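Long-range contacts in group II chitinase (Ostrinia furnacalis, PDB 6JAV), which probably hydrolyses chitin as an endochitinase, the chain being one glycosyl hydrolase family 18 catalytic domain of a much longer chitin-binding protein, here with an inhibitor bound: residues I290-R295 / R354-Q359; D323-I328 / H362-A367; P21-Y26 / G276-A281. One frame throughout, in Å; residues are numbered along the deposited sequence.

Contact 1 of 3, residues I290-R295 / R354-Q359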
ATOM      1  N   ILE A 290      -7.680   8.383  14.029  1.00 11.45           N
ATOM      2  CA  ILE A 290      -6.838   8.099  15.198  1.00 10.25           C
ATOM      3  C   ILE A 290      -6.423   9.389  15.892  1.00 12.64           C
ATOM      4  O   ILE A 290      -6.495   9.505  17.124  1.00 12.33           O
ATOM      5  CB  ILE A 290      -5.610   7.286  14.739  1.00  9.56           C
ATOM      6  CG1 ILE A 290      -6.044   5.916  14.229  1.00 10.10           C
ATOM      7  CG2 ILE A 290      -4.588   7.163  15.889  1.00 11.91           C
ATOM      8  CD1 ILE A 290      -4.908   5.168  13.509  1.00 11.57           C
ATOM      9  N   CYS A 291      -5.951  10.377  15.120  1.00 11.59           N
ATOM     10  CA  CYS A 291      -5.455  11.592  15.754  1.00 11.92           C
ATOM     11  C   CYS A 291      -6.571  12.328  16.494  1.00 12.56           C
ATOM     12  O   CYS A 291      -6.320  12.924  17.554  1.00 14.90           O
ATOM     13  CB  CYS A 291      -4.696  12.471  14.754  1.00 16.98           C
ATOM     14  SG  CYS A 291      -5.657  13.140  13.368  1.00 19.23           S
ATOM     15  N   ASP A 292      -7.804  12.261  15.988  1.00 12.30           N
ATOM     16  CA  ASP A 292      -8.926  12.875  16.694  1.00 14.27           C
ATOM     17  C   ASP A 292      -9.212  12.153  18.006  1.00 12.43           C
ATOM     18  O   ASP A 292      -9.533  12.795  19.019  1.00 13.25           O
ATOM     19  CB  ASP A 292     -10.175  12.853  15.812  1.00 15.03           C
ATOM     20  CG  ASP A 292     -11.374  13.541  16.493  1.00 17.07           C
ATOM     21  OD1 ASP A 292     -11.224  14.714  16.846  1.00 22.88           O
ATOM     22  OD2 ASP A 292     -12.431  12.903  16.659  1.00 26.70           O
ATOM     23  N   ARG A 293      -9.124  10.823  18.015  1.00 11.43           N
ATOM     24  CA  ARG A 293      -9.320  10.080  19.261  1.00 12.55           C
ATOM     25  C   ARG A 293      -8.292  10.489  20.310  1.00 14.26           C
ATOM     26  O   ARG A 293      -8.625  10.652  21.492  1.00 15.42           O
ATOM     27  CB  ARG A 293      -9.234   8.585  18.990  1.00 12.47           C
ATOM     28  CG  ARG A 293     -10.526   8.038  18.422  1.00 13.11           C
ATOM     29  CD  ARG A 293     -10.315   6.804  17.546  1.00 14.19           C
ATOM     30  NE  ARG A 293     -11.588   6.210  17.129  1.00 16.27           N
ATOM     31  CZ  ARG A 293     -12.412   6.721  16.209  1.00 15.19           C
ATOM     32  NH1 ARG A 293     -12.127   7.850  15.561  1.00 16.17           N
ATOM     33  NH2 ARG A 293     -13.542   6.075  15.918  1.00 21.80           N
ATOM     34  N   ILE A 294      -7.045  10.687  19.895  1.00 12.53           N
ATOM     35  CA  ILE A 294      -5.993  11.100  20.815  1.00 15.06           C
ATOM     36  C   ILE A 294      -6.201  12.546  21.261  1.00 15.77           C
ATOM     37  O   ILE A 294      -6.112  12.867  22.454  1.00 15.78           O
ATOM     38  CB  ILE A 294      -4.621  10.892  20.149  1.00 12.50           C
ATOM     39  CG1 ILE A 294      -4.387   9.387  19.924  1.00 12.67           C
ATOM     40  CG2 ILE A 294      -3.515  11.530  20.975  1.00 14.82           C
ATOM     41  CD1 ILE A 294      -3.239   9.069  18.954  1.00 15.57           C
ATOM     42  N   ARG A 295      -6.472  13.447  20.314  1.00 13.84           N
ATOM     43  CA  ARG A 295      -6.552  14.869  20.640  1.00 13.60           C
ATOM     44  C   ARG A 295      -7.803  15.196  21.461  1.00 15.70           C
ATOM     45  O   ARG A 295      -7.739  16.000  22.408  1.00 19.06           O
ATOM     46  CB  ARG A 295      -6.514  15.697  19.351  1.00 14.85           C
ATOM     47  CG  ARG A 295      -6.700  17.191  19.539  1.00 24.56           C
ATOM     48  CD  ARG A 295      -6.644  17.963  18.188  1.00 31.03           C
ATOM     49  NE  ARG A 295      -7.077  19.353  18.366  1.00 39.22           N
ATOM     50  CZ  ARG A 295      -8.196  19.900  17.873  1.00 44.72           C
ATOM     51  NH1 ARG A 295      -9.045  19.205  17.093  1.00 21.34           N
ATOM     52  NH2 ARG A 295      -8.459  21.181  18.152  1.00 35.85           N
ATOM     53  N   ARG A 354      -7.455  17.230   5.679  1.00 12.84           N
ATOM     54  CA  ARG A 354      -8.290  18.387   6.020  1.00 12.80           C
ATOM     55  C   ARG A 354      -7.799  19.147   7.241  1.00 15.88           C
ATOM     56  O   ARG A 354      -8.418  20.150   7.618  1.00 16.97           O
ATOM     57  CB  ARG A 354      -9.738  17.950   6.235  1.00 15.37           C
ATOM     58  CG  ARG A 354     -10.338  17.378   4.981  1.00 19.57           C
ATOM     59  CD  ARG A 354     -11.791  17.277   5.126  1.00 34.30           C
ATOM     60  NE  ARG A 354     -12.430  16.641   3.982  1.00 36.67           N
ATOM     61  CZ  ARG A 354     -12.803  17.279   2.884  1.00 31.48           C
ATOM     62  NH1 ARG A 354     -12.595  18.585   2.764  1.00 42.33           N
ATOM     63  NH2 ARG A 354     -13.387  16.602   1.906  1.00 27.83           N
ATOM     64  N   ASN A 355      -6.707  18.706   7.876  1.00 12.98           N
ATOM     65  CA  ASN A 355      -6.215  19.342   9.100  1.00 15.26           C
ATOM     66  C   ASN A 355      -7.267  19.314  10.209  1.00 14.50           C
ATOM     67  O   ASN A 355      -7.441  20.295  10.950  1.00 15.86           O
ATOM     68  CB  ASN A 355      -5.706  20.760   8.834  1.00 13.62           C
ATOM     69  CG  ASN A 355      -4.840  21.289   9.951  1.00 16.19           C
ATOM     70  OD1 ASN A 355      -4.386  20.548  10.821  1.00 15.40           O
ATOM     71  ND2 ASN A 355      -4.605  22.587   9.933  1.00 24.12           N
ATOM     72  N   ARG A 356      -7.986  18.193  10.319  1.00 13.88           N
ATOM     73  CA  ARG A 356      -8.928  17.989  11.421  1.00 14.24           C
ATOM     74  C   ARG A 356      -8.214  17.974  12.768  1.00 14.76           C
ATOM     75  O   ARG A 356      -8.842  18.246  13.809  1.00 17.72           O
ATOM     76  CB  ARG A 356      -9.658  16.662  11.209  1.00 18.36           C
ATOM     77  CG  ARG A 356     -10.822  16.397  12.143  1.00 30.92           C
ATOM     78  CD  ARG A 356     -11.234  14.950  12.021  1.00 29.07           C
ATOM     79  NE  ARG A 356     -12.425  14.635  12.802  1.00 27.25           N
ATOM     80  CZ  ARG A 356     -12.757  13.409  13.182  1.00 35.05           C
ATOM     81  NH1 ARG A 356     -11.990  12.377  12.846  1.00 27.02           N
ATOM     82  NH2 ARG A 356     -13.864  13.212  13.894  1.00 34.31           N
ATOM     83  N   CYS A 357      -6.929  17.623  12.787  1.00 15.26           N
ATOM     84  CA  CYS A 357      -6.188  17.434  14.030  1.00 16.54           C
ATOM     85  C   CYS A 357      -5.262  18.592  14.357  1.00 19.75           C
ATOM     86  O   CYS A 357      -4.565  18.538  15.371  1.00 23.61           O
ATOM     87  CB  CYS A 357      -5.425  16.106  14.012  1.00 16.92           C
ATOM     88  SG  CYS A 357      -6.614  14.746  14.126  1.00 21.56           S
ATOM     89  N   GLY A 358      -5.244  19.635  13.531  1.00 17.32           N
ATOM     90  CA  GLY A 358      -4.489  20.829  13.872  1.00 20.42           C
ATOM     91  C   GLY A 358      -2.981  20.723  13.764  1.00 22.76           C
ATOM     92  O   GLY A 358      -2.285  21.643  14.200  1.00 27.21           O
ATOM     93  N   GLN A 359      -2.450  19.640  13.190  1.00 18.56           N
ATOM     94  CA  GLN A 359      -1.021  19.454  12.957  1.00 19.76           C
ATOM     95  C   GLN A 359      -0.591  19.924  11.567  1.00 19.33           C
ATOM     96  O   GLN A 359       0.571  19.732  11.186  1.00 26.07           O
ATOM     97  CB  GLN A 359      -0.648  17.971  13.161  1.00 27.70           C
ATOM     98  CG  GLN A 359      -0.972  17.402  14.559  1.00 31.77           C
ATOM     99  CD  GLN A 359      -1.458  15.927  14.558  1.00 55.80           C
ATOM    100  OE1 GLN A 359      -1.349  15.204  13.550  1.00 31.77           O
ATOM    101  NE2 GLN A 359      -1.993  15.482  15.707  1.00 31.86           N
TER
HETATM  102  O   HOH W   1      -8.894  16.807  16.057  1.00 27.83           O
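C291 and C357 are joined covalently, SG to SG at 2.0 Å, in a disulfide whose chi3 of 84° lies close to the 90° that such bonds prefer. On the helix side SG stands between the backbone N and the carbonyl carbon (chi1 64°), which swings it off helix 287-296 toward the loop. C357 SG also comes within 3.3 Å of D292 N.

A charged pair lies beside this link. D292 puts its carboxylate over one face of the R356 guanidinium, the two planes stacked 27° apart. D292 OD2 is 3.1 Å from R356 NH2 but far above the guanidinium plane, so the salt bridge is one of charge, with no N-H aimed at the oxygen. R356 NH2 has a second acid partner in E277. The disulfide joins a helix of the insertion domain of family 18 chitinases to the loop between the last barrel strand, 342-346, and helix 363-373; D352 braces that loop by accepting from the backbone N of both R356 and C357.

Water supplies the remaining polar link. Water 1, in the plane of the R295 guanidinium at its edge, accepts from R295 NH1 at 2.6 Å and probably donates to R356 O at 2.7 Å. The extended R295 chain runs out across the loop backbone, bringing CD to 3.5 Å from C357 O.

Contact 2 of 3, residues D323-I328 / H362-A367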
ATOM      1  N   ASP A 323       1.338   4.693  12.535  1.00 10.83           N
ATOM      2  CA  ASP A 323       2.558   5.478  12.398  1.00  9.89           C
ATOM      3  C   ASP A 323       2.276   6.960  12.642  1.00 12.93           C
ATOM      4  O   ASP A 323       1.306   7.519  12.111  1.00 13.28           O
ATOM      5  CB  ASP A 323       3.153   5.307  10.992  1.00 11.56           C
ATOM      6  CG  ASP A 323       3.963   4.021  10.835  1.00 14.09           C
ATOM      7  OD1 ASP A 323       4.002   3.189  11.773  1.00 13.53           O
ATOM      8  OD2 ASP A 323       4.566   3.848   9.736  1.00 13.58           O
ATOM      9  N   ASP A 324       3.136   7.591  13.443  1.00 12.24           N
ATOM     10  CA  ASP A 324       3.125   9.028  13.650  1.00 12.12           C
ATOM     11  C   ASP A 324       4.261   9.700  12.874  1.00 12.26           C
ATOM     12  O   ASP A 324       5.073   9.051  12.212  1.00 11.75           O
ATOM     13  CB  ASP A 324       3.141   9.366  15.148  1.00 11.79           C
ATOM     14  CG  ASP A 324       4.422   8.919  15.873  1.00 19.64           C
ATOM     15  OD1 ASP A 324       5.314   8.257  15.310  1.00 14.01           O
ATOM     16  OD2 ASP A 324       4.523   9.223  17.086  1.00 24.61           O
ATOM     17  N   VAL A 325       4.316  11.032  12.941  1.00 11.94           N
ATOM     18  CA  VAL A 325       5.358  11.773  12.233  1.00 13.30           C
ATOM     19  C   VAL A 325       6.741  11.320  12.677  1.00 13.83           C
ATOM     20  O   VAL A 325       7.659  11.200  11.857  1.00 13.97           O
ATOM     21  CB  VAL A 325       5.154  13.294  12.415  1.00 13.08           C
ATOM     22  CG1 VAL A 325       6.389  14.053  12.012  1.00 20.23           C
ATOM     23  CG2 VAL A 325       3.919  13.733  11.643  1.00 15.43           C
ATOM     24  N   GLU A 326       6.922  11.062  13.977  1.00 12.28           N
ATOM     25  CA  GLU A 326       8.246  10.678  14.461  1.00 14.09           C
ATOM     26  C   GLU A 326       8.739   9.392  13.788  1.00 15.05           C
ATOM     27  O   GLU A 326       9.868   9.339  13.268  1.00 13.65           O
ATOM     28  CB  GLU A 326       8.221  10.527  15.983  1.00 16.52           C
ATOM     29  CG  GLU A 326       9.604  10.305  16.563  1.00 21.84           C
ATOM     30  CD  GLU A 326       9.578   9.939  18.035  1.00 40.37           C
ATOM     31  OE1 GLU A 326      10.233  10.647  18.828  1.00 45.09           O
ATOM     32  OE2 GLU A 326       8.919   8.935  18.391  1.00 32.32           O
ATOM     33  N   ILE A 327       7.917   8.335  13.795  1.00 12.75           N
ATOM     34  CA  ILE A 327       8.385   7.084  13.198  1.00 12.53           C
ATOM     35  C   ILE A 327       8.503   7.204  11.682  1.00 12.81           C
ATOM     36  O   ILE A 327       9.370   6.563  11.073  1.00 13.34           O
ATOM     37  CB  ILE A 327       7.543   5.870  13.633  1.00 11.47           C
ATOM     38  CG1 ILE A 327       8.313   4.550  13.451  1.00 11.86           C
ATOM     39  CG2 ILE A 327       6.227   5.805  12.846  1.00 13.10           C
ATOM     40  CD1 ILE A 327       9.514   4.404  14.390  1.00 15.76           C
ATOM     41  N   ILE A 328       7.663   8.031  11.053  1.00 12.60           N
ATOM     42  CA  ILE A 328       7.776   8.251   9.614  1.00 10.99           C
ATOM     43  C   ILE A 328       9.139   8.842   9.279  1.00 12.34           C
ATOM     44  O   ILE A 328       9.802   8.413   8.314  1.00 13.11           O
ATOM     45  CB  ILE A 328       6.611   9.139   9.142  1.00 13.03           C
ATOM     46  CG1 ILE A 328       5.280   8.364   9.173  1.00 18.67           C
ATOM     47  CG2 ILE A 328       6.917   9.734   7.779  1.00 17.35           C
ATOM     48  CD1 ILE A 328       5.110   7.249   8.151  1.00 27.76           C
ATOM     49  N   HIS A 362      -2.191  17.164   5.707  1.00 10.78           N
ATOM     50  CA  HIS A 362      -1.331  16.063   5.283  1.00 10.82           C
ATOM     51  C   HIS A 362      -0.092  15.956   6.177  1.00 11.08           C
ATOM     52  O   HIS A 362       1.043  16.006   5.688  1.00 11.51           O
ATOM     53  CB  HIS A 362      -0.930  16.188   3.813  1.00 10.82           C
ATOM     54  CG  HIS A 362      -1.811  15.427   2.861  1.00  9.86           C
ATOM     55  ND1 HIS A 362      -2.013  14.067   2.954  1.00 10.63           N
ATOM     56  CD2 HIS A 362      -2.558  15.847   1.806  1.00 10.28           C
ATOM     57  CE1 HIS A 362      -2.819  13.674   1.975  1.00 11.33           C
ATOM     58  NE2 HIS A 362      -3.158  14.737   1.259  1.00 10.44           N
ATOM     59  N   PRO A 363      -0.267  15.791   7.490  1.00 11.28           N
ATOM     60  CA  PRO A 363       0.923  15.750   8.362  1.00 11.55           C
ATOM     61  C   PRO A 363       1.855  14.579   8.073  1.00 11.48           C
ATOM     62  O   PRO A 363       3.084  14.736   8.102  1.00 11.83           O
ATOM     63  CB  PRO A 363       0.308  15.685   9.776  1.00 11.81           C
ATOM     64  CG  PRO A 363      -1.040  15.035   9.569  1.00 10.45           C
ATOM     65  CD  PRO A 363      -1.518  15.592   8.243  1.00 11.34           C
ATOM     66  N   LEU A 364       1.308  13.391   7.819  1.00 10.01           N
ATOM     67  CA  LEU A 364       2.191  12.253   7.569  1.00  9.76           C
ATOM     68  C   LEU A 364       2.897  12.385   6.228  1.00 11.44           C
ATOM     69  O   LEU A 364       4.121  12.180   6.124  1.00 11.70           O
ATOM     70  CB  LEU A 364       1.407  10.943   7.640  1.00  8.79           C
ATOM     71  CG  LEU A 364       0.715  10.608   8.977  1.00 10.20           C
ATOM     72  CD1 LEU A 364       0.112   9.188   8.955  1.00 14.35           C
ATOM     73  CD2 LEU A 364       1.631  10.774  10.176  1.00 12.97           C
ATOM     74  N   LEU A 365       2.147  12.714   5.184  1.00 10.46           N
ATOM     75  CA  LEU A 365       2.740  12.807   3.859  1.00 11.05           C
ATOM     76  C   LEU A 365       3.724  13.965   3.764  1.00 12.13           C
ATOM     77  O   LEU A 365       4.793  13.826   3.152  1.00 11.35           O
ATOM     78  CB  LEU A 365       1.626  12.891   2.816  1.00 11.57           C
ATOM     79  CG  LEU A 365       2.027  12.812   1.349  1.00 12.25           C
ATOM     80  CD1 LEU A 365       2.954  11.604   1.059  1.00 11.44           C
ATOM     81  CD2 LEU A 365       0.749  12.753   0.508  1.00 14.27           C
ATOM     82  N   ASN A 366       3.411  15.102   4.384  1.00 10.56           N
ATOM     83  CA  ASN A 366       4.401  16.183   4.434  1.00 11.46           C
ATOM     84  C   ASN A 366       5.660  15.778   5.194  1.00 14.59           C
ATOM     85  O   ASN A 366       6.761  16.217   4.844  1.00 14.26           O
ATOM     86  CB  ASN A 366       3.800  17.456   5.026  1.00 11.63           C
ATOM     87  CG  ASN A 366       3.193  18.331   3.973  1.00 13.99           C
ATOM     88  OD1 ASN A 366       3.907  18.891   3.129  1.00 16.78           O
ATOM     89  ND2 ASN A 366       1.864  18.467   4.000  1.00 14.14           N
ATOM     90  N   ALA A 367       5.520  14.987   6.256  1.00 11.62           N
ATOM     91  CA  ALA A 367       6.711  14.518   6.975  1.00 14.48           C
ATOM     92  C   ALA A 367       7.591  13.669   6.061  1.00 13.24           C
ATOM     93  O   ALA A 367       8.824  13.795   6.077  1.00 14.08           O
ATOM     94  CB  ALA A 367       6.306  13.728   8.223  1.00 14.48           C
TER
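V325 and L364 bring together the first turns of helices 325-337 and 363-373, the outer helices that follow the seventh and eighth strands of the TIM barrel. L364 reaches in with both branches of its isobutyl group: CD1 lies 3.8 Å from D323 O, while CD2 comes against the backbone at V325 N and is 4.0 Å from V325 CG2. Having CG anti to the carbonyl carbon and beside the backbone N (chi1 -61°) leans L364 toward the chain just before helix 325-337.

V325 divides its two methyls between neighbours. CG1 packs on A367 CB at 3.8 Å, one turn further along the partner helix, and CG2 comes as near to P363 O. I328, a turn after V325, adds its branch methyl CG2, 4.1 Å from A367 CB. The small A367 side chain therefore meets both V325 and I328, and no hydrogen bond crosses between the segments.

The helix starts that carry this apolar seam belong to the beta/alpha-barrel framework, and each is held by polar groups. At helix 325-337, D324 is the N-cap: its OD1 accepts from I327 N at 3.0 Å, nearly straight at 168°, while OD2 forms a salt bridge with K303. H362 holds the N-cap position of the other helix; its carbonyl oxygen accepts from N366 N and N366 ND2, which approach from opposite faces of the carbonyl plane. D351 accepts from the backbone N of L364 and L365 and from H362 ND1. Toward the barrel, L364 touches M250 and I328 touches M248, both on strand 244-257; P363 and L364 also pack on Y287 of helix 287-296.

Contact 3 of 3, residues P21-Y26 / G276-A281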
ATOM      1  N   PRO A  21     -18.785  10.115   4.397  1.00 15.91           N
ATOM      2  CA  PRO A  21     -19.569  11.280   4.822  1.00 16.13           C
ATOM      3  C   PRO A  21     -18.691  12.458   5.203  1.00 15.53           C
ATOM      4  O   PRO A  21     -17.530  12.301   5.601  1.00 15.04           O
ATOM      5  CB  PRO A  21     -20.305  10.751   6.059  1.00 17.16           C
ATOM      6  CG  PRO A  21     -19.376   9.718   6.631  1.00 18.11           C
ATOM      7  CD  PRO A  21     -18.744   9.051   5.413  1.00 15.48           C
ATOM      8  N   GLY A  22     -19.271  13.654   5.090  1.00 16.15           N
ATOM      9  CA  GLY A  22     -18.654  14.844   5.652  1.00 15.05           C
ATOM     10  C   GLY A  22     -17.210  15.024   5.238  1.00 14.17           C
ATOM     11  O   GLY A  22     -16.855  14.904   4.056  1.00 17.07           O
ATOM     12  N   ILE A  23     -16.350  15.313   6.212  1.00 14.70           N
ATOM     13  CA  ILE A  23     -14.953  15.574   5.889  1.00 17.09           C
ATOM     14  C   ILE A  23     -14.209  14.332   5.415  1.00 13.86           C
ATOM     15  O   ILE A  23     -13.094  14.466   4.916  1.00 17.65           O
ATOM     16  CB  ILE A  23     -14.202  16.210   7.071  1.00 23.10           C
ATOM     17  CG1 ILE A  23     -14.177  15.260   8.250  1.00 19.68           C
ATOM     18  CG2 ILE A  23     -14.789  17.551   7.405  1.00 24.19           C
ATOM     19  CD1 ILE A  23     -13.062  15.555   9.192  1.00 39.45           C
ATOM     20  N   GLY A  24     -14.805  13.145   5.526  1.00 14.36           N
ATOM     21  CA  GLY A  24     -14.122  11.964   5.027  1.00 15.52           C
ATOM     22  C   GLY A  24     -14.171  11.823   3.523  1.00 12.44           C
ATOM     23  O   GLY A  24     -13.421  11.013   2.959  1.00 12.30           O
ATOM     24  N   LYS A  25     -15.054  12.559   2.860  1.00 11.99           N
ATOM     25  CA  LYS A  25     -15.117  12.500   1.409  1.00 12.98           C
ATOM     26  C   LYS A  25     -13.776  12.939   0.818  1.00 13.33           C
ATOM     27  O   LYS A  25     -13.174  13.929   1.250  1.00 15.29           O
ATOM     28  CB  LYS A  25     -16.241  13.425   0.918  1.00 14.58           C
ATOM     29  CG  LYS A  25     -16.453  13.378  -0.597  1.00 17.69           C
ATOM     30  CD  LYS A  25     -17.643  14.242  -0.985  1.00 19.51           C
ATOM     31  CE  LYS A  25     -17.730  14.408  -2.476  1.00 32.09           C
ATOM     32  NZ  LYS A  25     -18.781  15.417  -2.792  1.00 33.02           N
ATOM     33  N   TYR A  26     -13.298  12.185  -0.170  1.00 12.22           N
ATOM     34  CA  TYR A  26     -12.092  12.540  -0.905  1.00  9.97           C
ATOM     35  C   TYR A  26     -12.393  12.403  -2.393  1.00 12.56           C
ATOM     36  O   TYR A  26     -13.002  11.409  -2.812  1.00 13.87           O
ATOM     37  CB  TYR A  26     -10.963  11.573  -0.486  1.00 10.69           C
ATOM     38  CG  TYR A  26      -9.579  11.970  -0.973  1.00 11.05           C
ATOM     39  CD1 TYR A  26      -9.156  11.624  -2.260  1.00 11.32           C
ATOM     40  CD2 TYR A  26      -8.694  12.689  -0.152  1.00 10.68           C
ATOM     41  CE1 TYR A  26      -7.905  11.976  -2.706  1.00 10.84           C
ATOM     42  CE2 TYR A  26      -7.406  13.030  -0.593  1.00 11.33           C
ATOM     43  CZ  TYR A  26      -7.035  12.671  -1.881  1.00 10.49           C
ATOM     44  OH  TYR A  26      -5.791  12.988  -2.383  1.00 11.63           O
ATOM     45  N   GLY A 276     -14.527   3.012  12.429  1.00 15.14           N
ATOM     46  CA  GLY A 276     -14.547   4.459  12.453  1.00 13.19           C
ATOM     47  C   GLY A 276     -15.768   5.012  11.750  1.00 14.82           C
ATOM     48  O   GLY A 276     -16.343   4.393  10.851  1.00 15.87           O
ATOM     49  N   GLU A 277     -16.132   6.234  12.128  1.00 15.23           N
ATOM     50  CA  GLU A 277     -17.332   6.823  11.543  1.00 17.19           C
ATOM     51  C   GLU A 277     -17.157   7.216  10.081  1.00 22.02           C
ATOM     52  O   GLU A 277     -18.158   7.342   9.366  1.00 21.37           O
ATOM     53  CB  GLU A 277     -17.789   8.018  12.381  1.00 25.92           C
ATOM     54  CG  GLU A 277     -16.877   9.194  12.299  1.00 33.69           C
ATOM     55  CD  GLU A 277     -15.846   9.232  13.416  1.00 40.24           C
ATOM     56  OE1 GLU A 277     -15.368   8.159  13.869  1.00 42.40           O
ATOM     57  OE2 GLU A 277     -15.503  10.356  13.838  1.00 33.62           O
ATOM     58  N   TYR A 278     -15.926   7.424   9.610  1.00 12.55           N
ATOM     59  CA  TYR A 278     -15.724   7.763   8.211  1.00 12.73           C
ATOM     60  C   TYR A 278     -15.345   6.577   7.345  1.00 14.92           C
ATOM     61  O   TYR A 278     -15.813   6.476   6.209  1.00 16.37           O
ATOM     62  CB  TYR A 278     -14.638   8.825   8.061  1.00 14.64           C
ATOM     63  CG  TYR A 278     -15.027  10.130   8.689  1.00 14.41           C
ATOM     64  CD1 TYR A 278     -15.854  11.025   8.014  1.00 15.94           C
ATOM     65  CD2 TYR A 278     -14.592  10.453   9.959  1.00 15.48           C
ATOM     66  CE1 TYR A 278     -16.216  12.216   8.597  1.00 18.64           C
ATOM     67  CE2 TYR A 278     -14.927  11.647  10.537  1.00 17.62           C
ATOM     68  CZ  TYR A 278     -15.746  12.524   9.858  1.00 19.08           C
ATOM     69  OH  TYR A 278     -16.086  13.700  10.462  1.00 17.66           O
ATOM     70  N   THR A 279     -14.469   5.701   7.839  1.00 14.10           N
ATOM     71  CA  THR A 279     -13.977   4.607   7.015  1.00 14.77           C
ATOM     72  C   THR A 279     -14.822   3.354   7.130  1.00 13.65           C
ATOM     73  O   THR A 279     -14.800   2.530   6.208  1.00 16.33           O
ATOM     74  CB  THR A 279     -12.498   4.323   7.333  1.00 13.72           C
ATOM     75  OG1 THR A 279     -12.339   4.117   8.742  1.00 12.63           O
ATOM     76  CG2 THR A 279     -11.638   5.514   6.884  1.00 14.40           C
ATOM     77  N   ARG A 280     -15.547   3.187   8.240  1.00 15.24           N
ATOM     78  CA  ARG A 280     -16.624   2.196   8.351  1.00 15.72           C
ATOM     79  C   ARG A 280     -16.159   0.765   8.050  1.00 18.36           C
ATOM     80  O   ARG A 280     -16.791   0.023   7.294  1.00 20.26           O
ATOM     81  CB  ARG A 280     -17.835   2.600   7.492  1.00 17.01           C
ATOM     82  CG  ARG A 280     -18.590   3.809   8.067  1.00 22.63           C
ATOM     83  CD  ARG A 280     -19.726   4.176   7.202  1.00 34.38           C
ATOM     84  NE  ARG A 280     -19.222   4.112   5.773  1.00 56.81           N
ATOM     85  CZ  ARG A 280     -19.579   4.937   4.775  1.00 60.91           C
ATOM     86  NH1 ARG A 280     -19.008   4.785   3.598  1.00 47.97           N
ATOM     87  NH2 ARG A 280     -20.481   5.912   5.033  1.00 48.83           N
ATOM     88  N   ALA A 281     -15.042   0.372   8.659  1.00 15.29           N
ATOM     89  CA  ALA A 281     -14.443  -0.941   8.439  1.00 13.79           C
ATOM     90  C   ALA A 281     -13.871  -1.423   9.769  1.00 13.65           C
ATOM     91  O   ALA A 281     -12.910  -0.832  10.284  1.00 15.17           O
ATOM     92  CB  ALA A 281     -13.336  -0.876   7.386  1.00 16.70           C
TER
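E277 begins the meeting with P21: its backbone O lies 3.8 Å from P21 CG. The contact joins the loop after the first strand of the TIM barrel to a loop of the chitinase insertion domain, at the rim of a cleft whose bound inhibitor touches A281. The E277 carboxylate turns to R356, with which it forms a salt bridge.

Y278 carries most of the contact. Its CG is anti to the carbonyl carbon (chi1 -65°), which lays the ring against the bend of P21-G24. P21 O sits in the ring plane off the CD1-CE1 edge, 3.2 Å from Y278 CD1; the same oxygen accepts from G24 N at 2.9 Å. G24, without a side chain, lets the ring come within 3.4 Å of its N at CD1. I23 crosses the far end obliquely, CG1 being 3.5 Å from Y278 CZ. E289 accepts from Y278 N.

The R280 chain bends at chi3 (-43°), and its NH1 donates to Y19 O. The R280 guanidinium meets the proline ring obliquely, with NH2 3.6 Å from P21 CD.

From the N terminus, contact 3 comes first: P21-Y26, after the first barrel strand, waits some 250 residues for G276-A281 in the insertion domain, closing the longest loop. Only then does contact 1 open at I290-R295, and before R354-Q359 closes it, D323-I328 starts contact 2, so these two cross; H362-A367 ends the series just beyond contact 1. Contacts 1 and 3 touch directly: R354 probably donates to I23 O and K25 O, and R356 packs on I23 and Y278. The loop after the eighth strand thus reaches both the insertion domain and the first-strand loop, while contact 2 pairs the last two barrel helices.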